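Local coordinates for protein ADP-ribose pyrophosphatase MutT (Rickettsia felis, PDB 4KYX) that is a Nudix hydrolase that probably uses magnesium to cleave nucleoside diphosphate derivatives, perhaps including oxidised nucleotides such as 8-oxo-dGTP, at residues 15-23 with 58-69. Residues are numbered along the deposited sequence; the frame is centred on the assembly and turned at random.
Sequences IGIGILIFN and CAIREVLEETNL
Ile17, Ile19 and Ile21 point from one face of strand 15-22 onto helix 58-67, which carries the REVLEE sequence (residues 61-66) of the Nudix box; this is the packing of the Nudix alpha/beta/alpha fold. The segment axes come within 8.5 Å and cross at -68°. The backbones come nearest at Ile19 and Ala59, where the small methyl leaves room for the helix; CB of Ala59 lies 3.6 Å from CG1 of Ile19. Val63, branched at CB, touches two isoleucines: CG2 sits 3.7 Å from CB of Ile19 and also reaches Ile21, while CG1 meets CD1 of Ile21 tip to tip; CG1 stands anti to the backbone N (chi1 169°), which spreads the branches along the strand. Cys58 adds a compact sulfur, SG 3.4 Å from CG1 of Ile17.

Contact thins toward Thr67 and Leu69, where CD1 of Leu69 only brushes CG2 of Ile21 at 4.2 Å, and Leu29 and Trp119 share the job of enclosing these side chains. The outer side of the helix is partly open to solvent and carries Arg61, bridged to Glu65 and Glu53. Glu62 is buried against the strand, its extended chain crossing Ile17 at about a right angle with OE1 3.6 Å from CB of Ile17. In Nudix enzymes the box glutamates typically bind the catalytic metal, magnesium being the expected cofactor here. Thr67 suits its place because its hydroxyl serves the backbone twice: OG1 accepts from Leu69 N in an ST turn, and donates to Val63 O at 2.6 Å, from the face of that carbonyl opposite Thr67 N.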
# COMPACT_ATOMS: atom_id res chain seq x y z
N ILE A 15 5.28 1.44 -5.90
CA ILE A 15 4.01 0.86 -5.65
C ILE A 15 3.61 0.00 -6.86
O ILE A 15 3.57 0.47 -7.99
CB ILE A 15 2.93 1.92 -5.41
CG1 ILE A 15 3.27 2.73 -4.15
CG2 ILE A 15 1.58 1.23 -5.35
CD1 ILE A 15 2.91 4.20 -4.18
N GLY A 16 3.28 -1.24 -6.56
CA GLY A 16 2.88 -2.23 -7.55
C GLY A 16 1.43 -2.57 -7.30
O GLY A 16 0.94 -2.57 -6.16
N ILE A 17 0.70 -2.91 -8.35
CA ILE A 17 -0.66 -3.37 -8.23
C ILE A 17 -0.64 -4.83 -8.69
O ILE A 17 -0.19 -5.12 -9.81
CB ILE A 17 -1.59 -2.50 -9.14
CG1 ILE A 17 -1.69 -1.03 -8.72
CG2 ILE A 17 -2.94 -3.19 -9.35
CD1 ILE A 17 -1.97 -0.74 -7.29
N GLY A 18 -1.19 -5.75 -7.90
CA GLY A 18 -1.43 -7.10 -8.39
C GLY A 18 -2.90 -7.40 -8.43
O GLY A 18 -3.66 -7.04 -7.55
N ILE A 19 -3.31 -8.10 -9.48
CA ILE A 19 -4.70 -8.50 -9.62
C ILE A 19 -4.92 -10.01 -9.63
O ILE A 19 -4.35 -10.73 -10.45
CB ILE A 19 -5.28 -7.94 -10.91
CG1 ILE A 19 -4.96 -6.43 -10.98
CG2 ILE A 19 -6.79 -8.17 -10.89
CD1 ILE A 19 -3.71 -6.09 -11.78
N LEU A 20 -5.71 -10.50 -8.68
CA LEU A 20 -6.20 -11.85 -8.73
C LEU A 20 -7.46 -11.85 -9.61
O LEU A 20 -8.53 -11.48 -9.19
CB LEU A 20 -6.50 -12.43 -7.37
CG LEU A 20 -5.45 -12.23 -6.28
CD1 LEU A 20 -5.81 -13.06 -5.05
CD2 LEU A 20 -4.11 -12.66 -6.84
N ILE A 21 -7.29 -12.36 -10.83
CA ILE A 21 -8.34 -12.41 -11.82
C ILE A 21 -8.96 -13.79 -11.73
O ILE A 21 -8.24 -14.82 -11.82
CB ILE A 21 -7.83 -12.29 -13.26
CG1 ILE A 21 -6.98 -11.05 -13.46
CG2 ILE A 21 -9.00 -12.28 -14.23
CD1 ILE A 21 -6.10 -11.17 -14.68
N PHE A 22 -10.28 -13.79 -11.52
CA PHE A 22 -11.06 -15.02 -11.39
C PHE A 22 -11.91 -15.29 -12.60
O PHE A 22 -12.42 -14.37 -13.24
CB PHE A 22 -11.97 -14.98 -10.19
CG PHE A 22 -11.27 -15.11 -8.88
CD1 PHE A 22 -10.51 -14.10 -8.36
CD2 PHE A 22 -11.42 -16.27 -8.13
CE1 PHE A 22 -9.87 -14.24 -7.14
CE2 PHE A 22 -10.80 -16.40 -6.90
CZ PHE A 22 -10.02 -15.39 -6.40
N ASN A 23 -12.09 -16.57 -12.91
CA ASN A 23 -13.00 -17.00 -13.99
C ASN A 23 -14.33 -17.47 -13.41
O ASN A 23 -14.53 -17.40 -12.22
CB ASN A 23 -12.32 -18.05 -14.93
CG ASN A 23 -12.07 -19.41 -14.28
OD1 ASN A 23 -12.51 -19.73 -13.17
ND2 ASN A 23 -11.29 -20.21 -14.97
N CYS A 58 -5.96 1.26 -12.33
CA CYS A 58 -4.70 0.63 -12.68
C CYS A 58 -4.94 -0.85 -12.91
O CYS A 58 -4.49 -1.41 -13.91
CB CYS A 58 -3.68 0.92 -11.57
SG CYS A 58 -2.10 0.07 -11.88
N ALA A 59 -5.67 -1.47 -11.99
CA ALA A 59 -6.00 -2.90 -12.05
C ALA A 59 -6.72 -3.25 -13.35
O ALA A 59 -6.27 -4.15 -14.13
CB ALA A 59 -6.84 -3.31 -10.85
N ILE A 60 -7.79 -2.52 -13.64
CA ILE A 60 -8.50 -2.70 -14.90
C ILE A 60 -7.59 -2.55 -16.17
O ILE A 60 -7.60 -3.41 -17.05
CB ILE A 60 -9.77 -1.82 -14.99
CG1 ILE A 60 -10.76 -2.21 -13.88
CG2 ILE A 60 -10.43 -1.97 -16.35
CD1 ILE A 60 -11.87 -1.19 -13.68
N ARG A 61 -6.83 -1.48 -16.25
CA ARG A 61 -5.90 -1.20 -17.34
C ARG A 61 -4.86 -2.33 -17.50
O ARG A 61 -4.68 -2.91 -18.62
CB ARG A 61 -5.17 0.11 -17.08
CG ARG A 61 -4.14 0.40 -18.13
CD ARG A 61 -3.51 1.74 -17.94
NE ARG A 61 -2.75 1.85 -16.70
CZ ARG A 61 -1.60 1.25 -16.43
NH1 ARG A 61 -1.02 0.42 -17.30
NH2 ARG A 61 -1.02 1.46 -15.25
N GLU A 62 -4.21 -2.68 -16.40
CA GLU A 62 -3.12 -3.67 -16.43
C GLU A 62 -3.61 -5.03 -16.90
O GLU A 62 -2.98 -5.68 -17.77
CB GLU A 62 -2.46 -3.74 -15.08
CG GLU A 62 -1.61 -2.50 -14.87
CD GLU A 62 -0.78 -2.53 -13.63
OE1 GLU A 62 -1.05 -3.30 -12.66
OE2 GLU A 62 0.12 -1.64 -13.59
N VAL A 63 -4.75 -5.46 -16.36
CA VAL A 63 -5.36 -6.74 -16.77
C VAL A 63 -5.66 -6.74 -18.28
O VAL A 63 -5.36 -7.71 -19.01
CB VAL A 63 -6.60 -7.09 -15.90
CG1 VAL A 63 -7.40 -8.26 -16.49
CG2 VAL A 63 -6.17 -7.36 -14.47
N LEU A 64 -6.27 -5.65 -18.77
CA LEU A 64 -6.57 -5.58 -20.19
C LEU A 64 -5.30 -5.62 -21.05
O LEU A 64 -5.25 -6.33 -22.09
CB LEU A 64 -7.41 -4.31 -20.53
CG LEU A 64 -8.06 -4.17 -21.90
CD1 LEU A 64 -8.96 -5.35 -22.18
CD2 LEU A 64 -8.83 -2.82 -21.90
N GLU A 65 -4.34 -4.78 -20.70
CA GLU A 65 -3.05 -4.71 -21.42
C GLU A 65 -2.33 -6.06 -21.48
O GLU A 65 -1.67 -6.36 -22.45
CB GLU A 65 -2.09 -3.70 -20.78
CG GLU A 65 -2.39 -2.27 -21.13
CD GLU A 65 -1.52 -1.29 -20.36
OE1 GLU A 65 -0.56 -1.73 -19.67
OE2 GLU A 65 -1.81 -0.08 -20.45
N GLU A 66 -2.41 -6.84 -20.40
CA GLU A 66 -1.60 -8.06 -20.28
C GLU A 66 -2.27 -9.36 -20.83
O GLU A 66 -1.57 -10.27 -21.31
CB GLU A 66 -1.16 -8.25 -18.82
CG GLU A 66 -0.24 -7.13 -18.37
CD GLU A 66 0.04 -7.14 -16.90
OE1 GLU A 66 -0.61 -7.92 -16.17
OE2 GLU A 66 0.83 -6.28 -16.43
N THR A 67 -3.59 -9.42 -20.73
CA THR A 67 -4.35 -10.65 -20.86
C THR A 67 -5.52 -10.52 -21.82
O THR A 67 -6.16 -11.52 -22.09
CB THR A 67 -4.93 -11.12 -19.51
OG1 THR A 67 -5.96 -10.19 -19.10
CG2 THR A 67 -3.84 -11.24 -18.47
N ASN A 68 -5.85 -9.32 -22.28
CA ASN A 68 -7.05 -9.03 -23.09
C ASN A 68 -8.38 -9.21 -22.33
O ASN A 68 -9.44 -9.14 -22.94
CB ASN A 68 -7.05 -9.93 -24.35
CG ASN A 68 -7.83 -9.37 -25.51
OD1 ASN A 68 -7.78 -8.21 -25.79
ND2 ASN A 68 -8.53 -10.25 -26.24
N LEU A 69 -8.32 -9.40 -21.02
CA LEU A 69 -9.48 -9.67 -20.23
C LEU A 69 -10.01 -8.36 -19.65
O LEU A 69 -9.25 -7.46 -19.31
CB LEU A 69 -9.18 -10.61 -19.07
CG LEU A 69 -8.74 -12.01 -19.46
CD1 LEU A 69 -8.25 -12.87 -18.31
CD2 LEU A 69 -9.89 -12.68 -20.21